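Local coordinates for protein-S-isoprenylcysteine O-methyltransferase (Tribolium castaneum, PDB 5V7P), which methylates the C-terminal isoprenylcysteine carboxylate of prenylated proteins in the endoplasmic reticulum membrane, using S-adenosyl-L-methionine as methyl donor, at residues A[240-251]-A[271-279]. Numbering follows the deposited sequence. Where two conformers were deposited one is given.
Sequences WMFFKERIYIEE and TGIPFIEGY. With D10 (decane), chain G; MPG ([(Z)-octadec-9-enyl] (2R)-2,3-bis(oxidanyl)propanoate), chain V; SAH (S-adenosyl-L-homocysteine), chain C.
Trp-240 turns its indole N-H edge to the type II turn 273-276: NE1 donates to Pro-274 O at 2.9 Å, with the acceptor in the ring plane. Its CG lies anti to the backbone N (chi1 -180°), which stands the flat ring between Ile-276 CD1, over the five-membered ring on one face (CH-pi), and the lipid MPG on the other. A leucine in place of Trp-240 would probably leave Pro-274 O without this donor and open a gap between Ile-276 and the lipid. Beta-branched Ile-276 divides its contacts: the CG1-CD1 arm lies along the indole, and CG2 is 4.0 Å from Ile-247 CD1. The backbones come nearest at Gly-278, its CA 4.8 Å from Tyr-248 CA; any CB there would clash with Glu-251 OE1 and jam against the preceding carbonyl. That carboxylate oxygen takes Tyr-279 N at 2.9 Å and also Gln-266, while OE2 forms a salt bridge with Arg-208 and a hydrogen bond with His-209, a residue that binds S-adenosyl-L-methionine. Tyr-279 CD1 lies over the Tyr-248 ring, 3.4 Å from Tyr-248 CZ, the two rings oblique at 55°. The loop following helix 260-268 thus runs alongside the middle of helix 231-258 in the same direction, around where that helix probably leaves the membrane on the cytoplasmic side, while Ile-273 and Pro-274 reach Phe-216 and Tyr-217 of helix 210-225.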
loop_
_atom_site.group_PDB
_atom_site.type_symbol
_atom_site.label_atom_id
_atom_site.label_comp_id
_atom_site.label_asym_id
_atom_site.label_seq_id
_atom_site.Cartn_x
_atom_site.Cartn_y
_atom_site.Cartn_z
ATOM N N TRP A 240 1.969 -6.458 11.235
ATOM C CA TRP A 240 3.246 -7.092 11.536
ATOM C C TRP A 240 3.525 -8.261 10.598
ATOM O O TRP A 240 4.626 -8.381 10.046
ATOM C CB TRP A 240 3.258 -7.556 12.992
ATOM C CG TRP A 240 4.532 -8.213 13.407
ATOM C CD1 TRP A 240 5.643 -7.601 13.911
ATOM C CD2 TRP A 240 4.831 -9.612 13.359
ATOM N NE1 TRP A 240 6.615 -8.534 14.177
ATOM C CE2 TRP A 240 6.142 -9.777 13.847
ATOM C CE3 TRP A 240 4.116 -10.742 12.950
ATOM C CZ2 TRP A 240 6.755 -11.025 13.935
ATOM C CZ3 TRP A 240 4.724 -11.979 13.038
ATOM C CH2 TRP A 240 6.031 -12.112 13.527
ATOM N N MET A 241 2.540 -9.144 10.407
ATOM C CA MET A 241 2.769 -10.317 9.572
ATOM C C MET A 241 2.964 -9.940 8.109
ATOM O O MET A 241 3.721 -10.610 7.397
ATOM C CB MET A 241 1.614 -11.311 9.717
ATOM C CG MET A 241 0.296 -10.900 9.051
ATOM S SD MET A 241 -0.819 -12.300 8.826
ATOM C CE MET A 241 0.082 -13.285 7.631
ATOM N N PHE A 242 2.303 -8.880 7.643
ATOM C CA PHE A 242 2.469 -8.470 6.253
ATOM C C PHE A 242 3.888 -7.983 5.992
ATOM O O PHE A 242 4.487 -8.324 4.965
ATOM C CB PHE A 242 1.454 -7.384 5.898
ATOM C CG PHE A 242 1.599 -6.857 4.498
ATOM C CD1 PHE A 242 1.115 -7.578 3.416
ATOM C CD2 PHE A 242 2.217 -5.640 4.263
ATOM C CE1 PHE A 242 1.247 -7.095 2.128
ATOM C CE2 PHE A 242 2.352 -5.152 2.975
ATOM C CZ PHE A 242 1.867 -5.880 1.907
ATOM N N PHE A 243 4.446 -7.192 6.908
ATOM C CA PHE A 243 5.797 -6.677 6.716
ATOM C C PHE A 243 6.855 -7.739 6.981
ATOM O O PHE A 243 7.950 -7.666 6.413
ATOM C CB PHE A 243 6.025 -5.454 7.610
ATOM C CG PHE A 243 5.333 -4.209 7.119
ATOM C CD1 PHE A 243 5.506 -3.774 5.814
ATOM C CD2 PHE A 243 4.498 -3.484 7.956
ATOM C CE1 PHE A 243 4.871 -2.636 5.358
ATOM C CE2 PHE A 243 3.860 -2.344 7.502
ATOM C CZ PHE A 243 4.046 -1.921 6.202
ATOM N N LYS A 244 6.555 -8.730 7.822
ATOM C CA LYS A 244 7.465 -9.860 7.971
ATOM C C LYS A 244 7.618 -10.607 6.651
ATOM O O LYS A 244 8.737 -10.858 6.191
ATOM C CB LYS A 244 6.968 -10.802 9.067
ATOM C CG LYS A 244 7.803 -12.076 9.211
ATOM C CD LYS A 244 7.321 -12.932 10.369
ATOM C CE LYS A 244 8.220 -14.140 10.589
ATOM N NZ LYS A 244 7.850 -15.304 9.734
ATOM N N GLU A 245 6.496 -10.972 6.026
ATOM C CA GLU A 245 6.550 -11.620 4.720
ATOM C C GLU A 245 7.220 -10.717 3.692
ATOM O O GLU A 245 8.131 -11.141 2.973
ATOM C CB GLU A 245 5.142 -11.998 4.257
ATOM C CG GLU A 245 4.541 -13.195 4.973
ATOM C CD GLU A 245 3.213 -13.623 4.373
ATOM O OE1 GLU A 245 2.216 -13.695 5.123
ATOM O OE2 GLU A 245 3.163 -13.875 3.150
ATOM N N ARG A 246 6.778 -9.460 3.613
ATOM C CA ARG A 246 7.307 -8.546 2.606
ATOM C C ARG A 246 8.809 -8.350 2.777
ATOM O O ARG A 246 9.573 -8.438 1.809
ATOM C CB ARG A 246 6.572 -7.207 2.685
ATOM C CG ARG A 246 6.879 -6.258 1.541
ATOM C CD ARG A 246 6.121 -4.953 1.697
ATOM N NE ARG A 246 6.349 -4.041 0.580
ATOM C CZ ARG A 246 5.572 -3.934 -0.495
ATOM N NH1 ARG A 246 4.488 -4.684 -0.630
ATOM N NH2 ARG A 246 5.886 -3.064 -1.445
ATOM N N ILE A 247 9.252 -8.085 4.009
ATOM C CA ILE A 247 10.673 -7.852 4.256
ATOM C C ILE A 247 11.489 -9.088 3.904
ATOM O O ILE A 247 12.587 -8.986 3.344
ATOM C CB ILE A 247 10.894 -7.423 5.720
ATOM C CG1 ILE A 247 10.460 -5.965 5.903
ATOM C CG2 ILE A 247 12.360 -7.604 6.139
ATOM C CD1 ILE A 247 10.445 -5.491 7.341
ATOM N N TYR A 248 10.969 -10.273 4.230
ATOM C CA TYR A 248 11.729 -11.502 4.023
ATOM C C TYR A 248 12.076 -11.689 2.552
ATOM O O TYR A 248 13.244 -11.887 2.197
ATOM C CB TYR A 248 10.934 -12.697 4.549
ATOM C CG TYR A 248 11.725 -13.982 4.609
ATOM C CD1 TYR A 248 12.647 -14.205 5.622
ATOM C CD2 TYR A 248 11.543 -14.979 3.657
ATOM C CE1 TYR A 248 13.371 -15.380 5.685
ATOM C CE2 TYR A 248 12.262 -16.159 3.712
ATOM C CZ TYR A 248 13.174 -16.354 4.729
ATOM O OH TYR A 248 13.894 -17.524 4.790
ATOM N N ILE A 249 11.069 -11.628 1.678
ATOM C CA ILE A 249 11.327 -11.745 0.247
ATOM C C ILE A 249 12.129 -10.550 -0.250
ATOM O O ILE A 249 12.963 -10.684 -1.155
ATOM C CB ILE A 249 9.999 -11.888 -0.523
ATOM C CG1 ILE A 249 10.249 -12.107 -2.020
ATOM C CG2 ILE A 249 9.110 -10.670 -0.317
ATOM C CD1 ILE A 249 10.868 -13.447 -2.352
ATOM N N GLU A 250 11.894 -9.369 0.327
ATOM C CA GLU A 250 12.541 -8.157 -0.164
ATOM C C GLU A 250 14.044 -8.195 0.078
ATOM O O GLU A 250 14.827 -7.789 -0.788
ATOM C CB GLU A 250 11.912 -6.935 0.503
ATOM C CG GLU A 250 12.549 -5.609 0.124
ATOM C CD GLU A 250 11.699 -4.420 0.536
ATOM O OE1 GLU A 250 10.465 -4.578 0.636
ATOM O OE2 GLU A 250 12.262 -3.330 0.764
ATOM N N GLU A 251 14.466 -8.684 1.243
ATOM C CA GLU A 251 15.887 -8.748 1.552
ATOM C C GLU A 251 16.597 -9.874 0.814
ATOM O O GLU A 251 17.811 -9.785 0.599
ATOM C CB GLU A 251 16.091 -8.906 3.059
ATOM C CG GLU A 251 15.705 -7.674 3.855
ATOM C CD GLU A 251 16.219 -7.715 5.280
ATOM O OE1 GLU A 251 16.659 -8.796 5.724
ATOM O OE2 GLU A 251 16.188 -6.666 5.956
ATOM N N THR A 271 15.999 -4.238 11.323
ATOM C CA THR A 271 14.895 -3.917 10.422
ATOM C C THR A 271 14.123 -2.695 10.906
ATOM O O THR A 271 13.706 -1.857 10.099
ATOM C CB THR A 271 13.955 -5.116 10.285
ATOM O OG1 THR A 271 13.395 -5.443 11.564
ATOM C CG2 THR A 271 14.696 -6.325 9.724
ATOM N N GLY A 272 13.915 -2.581 12.214
ATOM C CA GLY A 272 13.168 -1.484 12.795
ATOM C C GLY A 272 11.809 -1.871 13.331
ATOM O O GLY A 272 11.211 -1.085 14.076
ATOM N N ILE A 273 11.300 -3.046 12.985
ATOM C CA ILE A 273 10.038 -3.555 13.512
ATOM C C ILE A 273 10.363 -4.681 14.487
ATOM O O ILE A 273 11.115 -5.593 14.128
ATOM C CB ILE A 273 9.103 -4.057 12.395
ATOM C CG1 ILE A 273 8.707 -2.885 11.491
ATOM C CG2 ILE A 273 7.857 -4.717 12.997
ATOM C CD1 ILE A 273 7.841 -3.262 10.304
ATOM N N PRO A 274 9.829 -4.663 15.709
ATOM C CA PRO A 274 10.195 -5.704 16.678
ATOM C C PRO A 274 9.844 -7.101 16.184
ATOM O O PRO A 274 8.796 -7.324 15.573
ATOM C CB PRO A 274 9.381 -5.332 17.924
ATOM C CG PRO A 274 9.079 -3.888 17.767
ATOM C CD PRO A 274 8.922 -3.663 16.298
ATOM N N PHE A 275 10.743 -8.047 16.465
ATOM C CA PHE A 275 10.563 -9.473 16.207
ATOM C C PHE A 275 10.586 -9.828 14.726
ATOM O O PHE A 275 10.200 -10.947 14.362
ATOM C CB PHE A 275 9.265 -10.000 16.832
ATOM C CG PHE A 275 9.198 -9.820 18.318
ATOM C CD1 PHE A 275 9.709 -10.786 19.168
ATOM C CD2 PHE A 275 8.628 -8.686 18.868
ATOM C CE1 PHE A 275 9.651 -10.623 20.538
ATOM C CE2 PHE A 275 8.568 -8.516 20.236
ATOM C CZ PHE A 275 9.080 -9.487 21.073
ATOM N N ILE A 276 11.020 -8.917 13.858
ATOM C CA ILE A 276 11.221 -9.207 12.441
ATOM C C ILE A 276 12.714 -9.139 12.157
ATOM O O ILE A 276 13.327 -8.069 12.264
ATOM C CB ILE A 276 10.441 -8.235 11.544
ATOM C CG1 ILE A 276 8.933 -8.410 11.777
ATOM C CG2 ILE A 276 10.800 -8.457 10.070
ATOM C CD1 ILE A 276 8.036 -7.565 10.881
ATOM N N GLU A 277 13.295 -10.278 11.788
ATOM C CA GLU A 277 14.733 -10.359 11.564
ATOM C C GLU A 277 15.121 -10.105 10.115
ATOM O O GLU A 277 16.199 -9.556 9.859
ATOM C CB GLU A 277 15.256 -11.735 11.988
ATOM C CG GLU A 277 15.113 -12.035 13.473
ATOM C CD GLU A 277 15.762 -10.981 14.348
ATOM O OE1 GLU A 277 15.080 -10.452 15.253
ATOM O OE2 GLU A 277 16.952 -10.674 14.122
ATOM N N GLY A 278 14.271 -10.481 9.171
ATOM C CA GLY A 278 14.595 -10.380 7.766
ATOM C C GLY A 278 15.115 -11.688 7.205
ATOM O O GLY A 278 14.904 -12.771 7.756
ATOM N N TYR A 279 15.815 -11.574 6.076
ATOM C CA TYR A 279 16.413 -12.738 5.422
ATOM C C TYR A 279 17.804 -12.983 6.009
ATOM O O TYR A 279 18.841 -12.786 5.374
ATOM C CB TYR A 279 16.461 -12.535 3.913
ATOM C CG TYR A 279 16.587 -13.825 3.135
ATOM C CD1 TYR A 279 15.471 -14.609 2.878
ATOM C CD2 TYR A 279 17.817 -14.258 2.660
ATOM C CE1 TYR A 279 15.574 -15.790 2.172
ATOM C CE2 TYR A 279 17.932 -15.439 1.952
ATOM C CZ TYR A 279 16.807 -16.201 1.709
ATOM O OH TYR A 279 16.912 -17.377 1.004
HETATM C C1 D10 G . 16.277 -7.033 13.193
HETATM C C2 D10 G . 15.581 -6.623 14.486
HETATM C C3 D10 G . 15.149 -5.163 14.377
HETATM C C4 D10 G . 14.134 -4.844 15.472
HETATM C C5 D10 G . 14.245 -3.366 15.832
HETATM C C6 D10 G . 13.063 -2.956 16.705
HETATM C C7 D10 G . 13.467 -1.765 17.572
HETATM C C8 D10 G . 12.251 -0.875 17.824
HETATM C C9 D10 G . 12.190 0.213 16.756
HETATM C C10 D10 G . 10.734 0.590 16.494
HETATM C C2 MPG V . 4.272 -11.823 16.523
HETATM C C3 MPG V . 4.239 -10.706 17.562
HETATM C C4 MPG V . 4.271 -9.348 16.863
HETATM C C5 MPG V . 4.019 -8.258 17.902
HETATM C C6 MPG V . 4.394 -6.896 17.324
HETATM C C7 MPG V . 4.333 -5.845 18.432
HETATM C C8 MPG V . 4.762 -4.491 17.878
HETATM C C9 MPG V . 5.081 -3.553 19.044
HETATM C C10 MPG V . 4.393 -2.466 19.338
HETATM C C11 MPG V . 3.178 -1.989 18.539
HETATM C C12 MPG V . 2.221 -1.249 19.472
HETATM O O1 MPG V . 5.419 -13.889 16.220
HETATM C C1 MPG V . 4.696 -13.147 17.161
HETATM C CXD MPG V . 6.899 -15.925 15.921
HETATM O O2 MPG V . 6.573 -17.282 15.815
HETATM C C21 MPG V . 8.189 -15.770 16.723
HETATM O O3 MPG V . 8.283 -14.457 17.207
HETATM O O4 MPG V . 5.210 -15.684 17.546
HETATM C CX3 MPG V . 5.775 -15.177 16.636
HETATM N N SAH C . 12.140 -1.492 2.623
HETATM C CA SAH C . 12.568 -0.111 2.448
HETATM C CB SAH C . 12.203 0.387 1.055
HETATM C CG SAH C . 10.750 0.148 0.654
HETATM S SD SAH C . 10.480 0.536 -1.096
HETATM C C SAH C . 11.943 0.793 3.509
HETATM O O SAH C . 10.994 0.408 4.193
HETATM O OXT SAH C . 12.369 1.931 3.709
HETATM C "C5'" SAH C . 10.891 -1.131 -1.688
HETATM C "C4'" SAH C . 12.082 -1.162 -2.638
HETATM O "O4'" SAH C . 13.202 -0.548 -2.033
HETATM C "C3'" SAH C . 12.468 -2.597 -2.962
HETATM O "O3'" SAH C . 12.401 -2.828 -4.351
HETATM C "C2'" SAH C . 13.882 -2.770 -2.449
HETATM O "O2'" SAH C . 14.691 -3.432 -3.394
HETATM C "C1'" SAH C . 14.361 -1.347 -2.177
HETATM N N9 SAH C . 15.203 -1.226 -0.968
HETATM C C8 SAH C . 14.953 -1.728 0.282
HETATM N N7 SAH C . 15.968 -1.379 1.104
HETATM C C5 SAH C . 16.861 -0.656 0.396
HETATM C C6 SAH C . 18.065 -0.062 0.742
HETATM N N6 SAH C . 18.536 -0.151 1.983
HETATM N N1 SAH C . 18.772 0.624 -0.219
HETATM C C2 SAH C . 18.289 0.720 -1.506
HETATM N N3 SAH C . 17.093 0.126 -1.842
HETATM C C4 SAH C . 16.392 -0.551 -0.905
#